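Local coordinates for putative major capsid protein (Cafeteriavirus-dependent mavirus, PDB 6G44) that probably builds the icosahedral shell of the marine virophage as its double jelly-roll major capsid protein, three copies of which associate in a trimer, at residues E372-Q375 with Q376-Y379; Y379-S382 with S383-Y387; P459-A462 with G463-A466. All blocks are in the same frame, centred on the assembly; numbering follows the deposited sequence.

Contact 1 (E372-Q375 with Q376-Y379). With SO4 (sulfate ion), chain B.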
loop_
_atom_site.group_PDB
_atom_site.type_symbol
_atom_site.label_atom_id
_atom_site.label_comp_id
_atom_site.label_asym_id
_atom_site.label_seq_id
_atom_site.Cartn_x
_atom_site.Cartn_y
_atom_site.Cartn_z
ATOM N N GLU C 372 -7.964 -14.559 -30.470
ATOM C CA GLU C 372 -6.507 -14.430 -30.549
ATOM C C GLU C 372 -5.850 -14.122 -29.207
ATOM O O GLU C 372 -4.637 -13.921 -29.154
ATOM C CB GLU C 372 -6.115 -13.367 -31.588
ATOM C CG GLU C 372 -6.658 -13.625 -33.008
ATOM C CD GLU C 372 -6.194 -14.948 -33.642
ATOM O OE1 GLU C 372 -5.134 -15.507 -33.255
ATOM O OE2 GLU C 372 -6.915 -15.431 -34.557
ATOM N N LEU C 373 -6.638 -14.066 -28.117
ATOM C CA LEU C 373 -6.059 -13.842 -26.779
ATOM C C LEU C 373 -5.664 -15.120 -26.085
ATOM O O LEU C 373 -6.390 -16.110 -26.144
ATOM C CB LEU C 373 -7.064 -13.125 -25.874
ATOM C CG LEU C 373 -7.499 -11.737 -26.346
ATOM C CD1 LEU C 373 -8.366 -11.101 -25.261
ATOM C CD2 LEU C 373 -6.331 -10.810 -26.736
ATOM N N GLU C 374 -4.520 -15.091 -25.419
ATOM C CA GLU C 374 -4.080 -16.195 -24.588
ATOM C C GLU C 374 -4.259 -15.778 -23.116
ATOM O O GLU C 374 -4.733 -14.676 -22.827
ATOM C CB GLU C 374 -2.662 -16.677 -24.949
ATOM C CG GLU C 374 -1.675 -15.679 -25.556
ATOM C CD GLU C 374 -1.198 -14.594 -24.604
ATOM O OE1 GLU C 374 -1.745 -14.459 -23.496
ATOM O OE2 GLU C 374 -0.254 -13.850 -24.970
ATOM N N GLN C 375 -3.879 -16.647 -22.209
ATOM C CA GLN C 375 -4.253 -16.481 -20.805
ATOM C C GLN C 375 -3.700 -15.198 -20.190
ATOM O O GLN C 375 -4.417 -14.502 -19.435
ATOM C CB GLN C 375 -3.851 -17.712 -19.983
ATOM C CG GLN C 375 -4.476 -17.731 -18.609
ATOM C CD GLN C 375 -4.237 -19.039 -17.895
ATOM O OE1 GLN C 375 -3.113 -19.535 -17.803
ATOM N NE2 GLN C 375 -5.302 -19.584 -17.352
ATOM N N GLN C 376 -2.461 -14.848 -20.489
ATOM C CA GLN C 376 -1.861 -13.614 -19.970
ATOM C C GLN C 376 -2.634 -12.384 -20.461
ATOM O O GLN C 376 -2.890 -11.469 -19.688
ATOM C CB GLN C 376 -0.397 -13.501 -20.366
ATOM C CG GLN C 376 0.304 -12.324 -19.697
ATOM C CD GLN C 376 0.448 -12.481 -18.173
ATOM O OE1 GLN C 376 0.206 -11.540 -17.401
ATOM N NE2 GLN C 376 0.826 -13.651 -17.745
ATOM N N GLN C 377 -3.056 -12.389 -21.725
ATOM C CA GLN C 377 -3.843 -11.276 -22.238
ATOM C C GLN C 377 -5.213 -11.247 -21.607
ATOM O O GLN C 377 -5.762 -10.173 -21.387
ATOM C CB GLN C 377 -3.946 -11.363 -23.753
ATOM C CG GLN C 377 -2.620 -11.136 -24.458
ATOM C CD GLN C 377 -2.652 -11.576 -25.918
ATOM O OE1 GLN C 377 -2.949 -12.729 -26.211
ATOM N NE2 GLN C 377 -2.366 -10.642 -26.842
ATOM N N LEU C 378 -5.810 -12.408 -21.359
ATOM C CA LEU C 378 -7.108 -12.456 -20.646
ATOM C C LEU C 378 -6.981 -11.866 -19.230
ATOM O O LEU C 378 -7.882 -11.170 -18.746
ATOM C CB LEU C 378 -7.652 -13.873 -20.609
ATOM C CG LEU C 378 -8.074 -14.429 -21.987
ATOM C CD1 LEU C 378 -8.432 -15.892 -21.805
ATOM C CD2 LEU C 378 -9.191 -13.648 -22.630
ATOM N N TYR C 379 -5.865 -12.150 -18.575
ATOM C CA TYR C 379 -5.570 -11.543 -17.273
ATOM C C TYR C 379 -5.459 -10.033 -17.388
ATOM O O TYR C 379 -5.995 -9.292 -16.547
ATOM C CB TYR C 379 -4.281 -12.146 -16.716
ATOM C CG TYR C 379 -3.780 -11.520 -15.431
ATOM C CD1 TYR C 379 -4.464 -11.716 -14.243
ATOM C CD2 TYR C 379 -2.617 -10.762 -15.394
ATOM C CE1 TYR C 379 -3.992 -11.180 -13.065
ATOM C CE2 TYR C 379 -2.143 -10.230 -14.211
ATOM C CZ TYR C 379 -2.856 -10.419 -13.057
ATOM O OH TYR C 379 -2.389 -9.902 -11.847
HETATM S S SO4 B . -9.747 -11.264 -32.067
HETATM O O1 SO4 B . -10.209 -12.368 -32.959
HETATM O O2 SO4 B . -8.989 -11.895 -30.970
HETATM O O3 SO4 B . -10.958 -10.551 -31.551
HETATM O O4 SO4 B . -8.877 -10.357 -32.847
HETATM O O HOH W 1 -2.896 -11.662 -29.633
#

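Contact 2 (Y379-S382 with S383-Y387)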
loop_
_atom_site.group_PDB
_atom_site.type_symbol
_atom_site.label_atom_id
_atom_site.label_comp_id
_atom_site.label_asym_id
_atom_site.label_seq_id
_atom_site.Cartn_x
_atom_site.Cartn_y
_atom_site.Cartn_z
ATOM N N TYR C 379 -5.865 -12.150 -18.575
ATOM C CA TYR C 379 -5.570 -11.543 -17.273
ATOM C C TYR C 379 -5.459 -10.033 -17.388
ATOM O O TYR C 379 -5.995 -9.292 -16.547
ATOM C CB TYR C 379 -4.281 -12.146 -16.716
ATOM C CG TYR C 379 -3.780 -11.520 -15.431
ATOM C CD1 TYR C 379 -4.464 -11.716 -14.243
ATOM C CD2 TYR C 379 -2.617 -10.762 -15.394
ATOM C CE1 TYR C 379 -3.992 -11.180 -13.065
ATOM C CE2 TYR C 379 -2.143 -10.230 -14.211
ATOM C CZ TYR C 379 -2.856 -10.419 -13.057
ATOM O OH TYR C 379 -2.389 -9.902 -11.847
ATOM N N GLU C 380 -4.769 -9.553 -18.418
ATOM C CA GLU C 380 -4.644 -8.116 -18.638
ATOM C C GLU C 380 -6.005 -7.450 -18.894
ATOM O O GLU C 380 -6.299 -6.386 -18.347
ATOM C CB GLU C 380 -3.642 -7.854 -19.766
ATOM C CG GLU C 380 -2.201 -8.206 -19.358
ATOM C CD GLU C 380 -1.196 -8.223 -20.509
ATOM O OE1 GLU C 380 -1.577 -7.987 -21.646
ATOM O OE2 GLU C 380 -0.006 -8.530 -20.240
ATOM N N LEU C 381 -6.822 -8.113 -19.702
ATOM C CA LEU C 381 -8.193 -7.637 -19.958
ATOM C C LEU C 381 -8.962 -7.521 -18.633
ATOM O O LEU C 381 -9.585 -6.496 -18.313
ATOM C CB LEU C 381 -8.907 -8.601 -20.906
ATOM C CG LEU C 381 -10.419 -8.493 -21.058
ATOM C CD1 LEU C 381 -10.839 -7.112 -21.567
ATOM C CD2 LEU C 381 -10.967 -9.598 -21.968
ATOM N N SER C 382 -8.947 -8.597 -17.856
ATOM C CA SER C 382 -9.704 -8.571 -16.604
ATOM C C SER C 382 -9.176 -7.490 -15.657
ATOM O O SER C 382 -9.962 -6.756 -15.036
ATOM C CB SER C 382 -9.717 -9.951 -15.922
ATOM O OG SER C 382 -10.792 -10.005 -14.992
ATOM N N SER C 383 -7.847 -7.378 -15.577
ATOM C CA SER C 383 -7.189 -6.375 -14.725
ATOM C C SER C 383 -7.496 -4.947 -15.163
ATOM O O SER C 383 -7.620 -4.052 -14.303
ATOM C CB SER C 383 -5.689 -6.613 -14.697
ATOM O OG SER C 383 -5.385 -7.876 -14.121
ATOM N N SER C 384 -7.705 -4.733 -16.465
ATOM C CA SER C 384 -8.075 -3.397 -16.962
ATOM C C SER C 384 -9.444 -2.950 -16.477
ATOM O O SER C 384 -9.754 -1.760 -16.500
ATOM C CB SER C 384 -8.004 -3.333 -18.496
ATOM O OG SER C 384 -9.115 -3.950 -19.108
ATOM N N ASN C 385 -10.244 -3.918 -16.043
ATOM C CA ASN C 385 -11.580 -3.722 -15.516
ATOM C C ASN C 385 -11.642 -4.007 -14.023
ATOM O O ASN C 385 -12.734 -4.262 -13.463
ATOM C CB ASN C 385 -12.547 -4.593 -16.321
ATOM C CG ASN C 385 -12.670 -4.105 -17.733
ATOM O OD1 ASN C 385 -12.845 -2.886 -17.959
ATOM N ND2 ASN C 385 -12.506 -5.013 -18.724
ATOM N N GLY C 386 -10.488 -3.968 -13.363
ATOM C CA GLY C 386 -10.405 -3.988 -11.914
ATOM C C GLY C 386 -9.962 -5.278 -11.268
ATOM O O GLY C 386 -9.753 -5.284 -10.049
ATOM N N TYR C 387 -9.769 -6.371 -12.023
ATOM C CA TYR C 387 -9.340 -7.628 -11.408
ATOM C C TYR C 387 -8.114 -7.379 -10.543
ATOM O O TYR C 387 -7.147 -6.802 -11.014
ATOM C CB TYR C 387 -9.063 -8.686 -12.463
ATOM C CG TYR C 387 -8.791 -10.030 -11.859
ATOM C CD1 TYR C 387 -9.845 -10.888 -11.500
ATOM C CD2 TYR C 387 -7.487 -10.466 -11.653
ATOM C CE1 TYR C 387 -9.616 -12.112 -10.890
ATOM C CE2 TYR C 387 -7.235 -11.693 -11.071
ATOM C CZ TYR C 387 -8.293 -12.533 -10.723
ATOM O OH TYR C 387 -8.035 -13.771 -10.146
#

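Contact 3 (P459-A462 with G463-A466)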
loop_
_atom_site.group_PDB
_atom_site.type_symbol
_atom_site.label_atom_id
_atom_site.label_comp_id
_atom_site.label_asym_id
_atom_site.label_seq_id
_atom_site.Cartn_x
_atom_site.Cartn_y
_atom_site.Cartn_z
ATOM N N PRO C 459 -8.528 -28.889 -11.995
ATOM C CA PRO C 459 -7.529 -29.516 -11.134
ATOM C C PRO C 459 -7.703 -31.004 -10.825
ATOM O O PRO C 459 -6.881 -31.549 -10.075
ATOM C CB PRO C 459 -7.643 -28.697 -9.865
ATOM C CG PRO C 459 -9.093 -28.381 -9.794
ATOM C CD PRO C 459 -9.486 -28.088 -11.204
ATOM N N GLU C 460 -8.716 -31.667 -11.363
ATOM C CA GLU C 460 -8.932 -33.075 -11.012
ATOM C C GLU C 460 -7.831 -33.998 -11.555
ATOM O O GLU C 460 -7.236 -33.757 -12.600
ATOM C CB GLU C 460 -10.311 -33.556 -11.474
ATOM C CG GLU C 460 -11.454 -33.132 -10.560
ATOM C CD GLU C 460 -11.787 -31.660 -10.668
ATOM O OE1 GLU C 460 -11.629 -31.093 -11.759
ATOM O OE2 GLU C 460 -12.239 -31.091 -9.661
ATOM N N ALA C 461 -7.583 -35.071 -10.797
ATOM C CA ALA C 461 -6.609 -36.075 -11.170
ATOM C C ALA C 461 -6.930 -36.717 -12.509
ATOM O O ALA C 461 -8.099 -36.807 -12.928
ATOM C CB ALA C 461 -6.552 -37.160 -10.096
ATOM N N ALA C 462 -5.886 -37.207 -13.164
ATOM C CA ALA C 462 -6.053 -38.029 -14.348
ATOM C C ALA C 462 -6.898 -39.237 -13.995
ATOM O O ALA C 462 -6.730 -39.832 -12.926
ATOM C CB ALA C 462 -4.707 -38.479 -14.892
ATOM N N GLY C 463 -7.821 -39.560 -14.890
ATOM C CA GLY C 463 -8.784 -40.642 -14.659
ATOM C C GLY C 463 -9.951 -40.333 -13.748
ATOM O O GLY C 463 -10.690 -41.242 -13.361
ATOM N N THR C 464 -10.136 -39.057 -13.400
ATOM C CA THR C 464 -11.267 -38.598 -12.611
ATOM C C THR C 464 -11.828 -37.344 -13.289
ATOM O O THR C 464 -11.234 -36.783 -14.207
ATOM C CB THR C 464 -10.885 -38.268 -11.154
ATOM O OG1 THR C 464 -10.144 -37.027 -11.104
ATOM C CG2 THR C 464 -10.032 -39.370 -10.530
ATOM N N GLY C 465 -12.975 -36.920 -12.802
ATOM C CA GLY C 465 -13.601 -35.711 -13.291
ATOM C C GLY C 465 -14.546 -35.130 -12.284
ATOM O O GLY C 465 -14.722 -35.665 -11.188
ATOM N N ALA C 466 -15.166 -34.017 -12.678
ATOM C CA ALA C 466 -16.107 -33.311 -11.829
ATOM C C ALA C 466 -16.885 -32.345 -12.690
ATOM O O ALA C 466 -16.464 -32.026 -13.788
ATOM C CB ALA C 466 -15.403 -32.563 -10.729
HETATM O O HOH W 2 -9.411 -35.870 -8.636
#

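Contact 1 (E372-Q375 with Q376-Y379)
A capping box opens helix 375-384, with Glu374 at the N-cap and Gln377 three residues on exchanging bonds between side chain and backbone. Gln377 N donates to Glu374 OE1 over 3.0 Å, reaching it on the syn side but 29° out of the carboxylate plane. In return Glu374 N donates to Gln377 OE1 at 2.9 Å, nearly straight at 162°. The Glu374 chain folds back at chi2 (69°) to bring its carboxylate over the first turn, where it crosses the Gln377 side chain at about a right angle. A water accepts from Gln377 NE2 and donates to Glu372 O, so both amide ends are fixed. Leu373 CD1 packs on Leu378 CD2 (3.8 Å), while its CD2 lies against the Gln377 chain at CB and the amide carbon CD. Upstream, Glu372 N donates to O2 of a sulfate, probably from the crystallisation liquor, at 2.9 Å; Phe370 N of the same chain and Thr41 N of the second subunit bond to the same ion. Leu373 and Gln377 also pack on Phe42 of that subunit. Leu378 N to Glu374 O and Tyr379 N to Gln375 O begin the helical ladder behind this capping box and the Leu373-Leu378 hydrophobic staple.

Contact 2 (Y379-S382 with S383-Y387)
Ser383 meets Tyr379 twice: its N and its OG both donate to Tyr379 O, at 2.8 and 2.9 Å, from opposite faces of the carbonyl plane. With OG anti to its own carbonyl carbon (chi1 -63°), the hydroxyl turns back along the helix and also sits 3.7 Å above the plane of the Tyr379 ring, over its centre. Ser384 N continues the ladder to Glu380 O, while Ser384 OG donates to Leu381 O at 2.7 Å. Asn385 N turns to Ser382 O, leaving only a weak bond to Leu381 O; its side-chain OD1 is bonded by Arg429 NE, and ND2 bonds to Asp432 and Phe427 O. Gly386, with positive phi (105°), is the C-prime residue of a Schellman motif, its N bonded to Ser383 O. The motif is closed by Tyr387 N, which donates to Ser382 O at 3.0 Å from the face opposite Asn385 N. Tyr387 CB packs 3.3 Å from Ser382 OG, a hydroxyl held by Val425 O and Phe427 N of strand 425-428. The Tyr387 side chain crosses that of Tyr379 at about a right angle, CD2 lying 3.8 Å from Tyr379 CE1, and Phe394 meets both rings edge-to-face. The regular pattern gives out at Leu381 O and Ser382 O, where a hydroxyl and the Schellman N-H groups take over; on Tyr379 O the Ser383 hydroxyl merely supplements a regular bond.

Contact 3 (P459-A462 with G463-A466)
With chi1 at 74°, Thr464 holds OG1 between its backbone N and its carbonyl carbon, and this swings the hydroxyl back over the turn to donate to Ala461 O at 2.7 Å. Thr464 N donates to the same oxygen at 3.1 Å, so Ala461 O is gripped twice by one residue. Both donors come from the same face of the carbonyl plane: N stands 40° out of it, OG1 is less steeply tilted. The threonine hydroxyl has a further role, because a water donates to Thr464 OG1 at 2.8 Å and accepts from Ala461 N, bridging the two residues on a second path. Thr464 OG1 also lies 3.5 Å from Glu460 CB, and the methyl of Ala461 packs beside the same oxygen.

Glu460 bends at chi2 and lays its side chain alongside the start of the strand. There the carboxylate meets the methyl of Ala466, with Glu460 OE2 3.6 Å from Ala466 CB. The polar end of Glu460 is turned to Tyr468 OH and Gln341 NE2, both bonded to OE2. Asn305 braces the bend from the neighbouring strand 286-305: its ND2 binds Glu460 O, and its backbone bonds to Gly463 and Thr464. Ala466 pairs with Cys303 through the backbone. Ala461 to Thr464 form a type II beta turn, with Gly463 at its third position, where the positive phi (78°) suits a residue without a side chain; the turn leads out of the loop after strand 448-457 into strand 464-482.

Overall arrangement
Contacts 1 and 2 hold the two ends of one element, helix 375-384, and share Tyr379; their centres are 10 Å apart. Both are partly buried and both touch the second subunit. At the start, side chains serve backbone N-H groups through a capping box, whereas at the finish serine hydroxyls and a Schellman motif serve backbone carbonyls, and rings pack across contact 2. Contact 3 lies on the surface about 25 Å from contact 1 and 29 Å from contact 2, centre to centre, and meets no other chain of the assembly. It turns the chain between two strands, relying on a glycine and a doubly bonded carbonyl where the other two cap a helix.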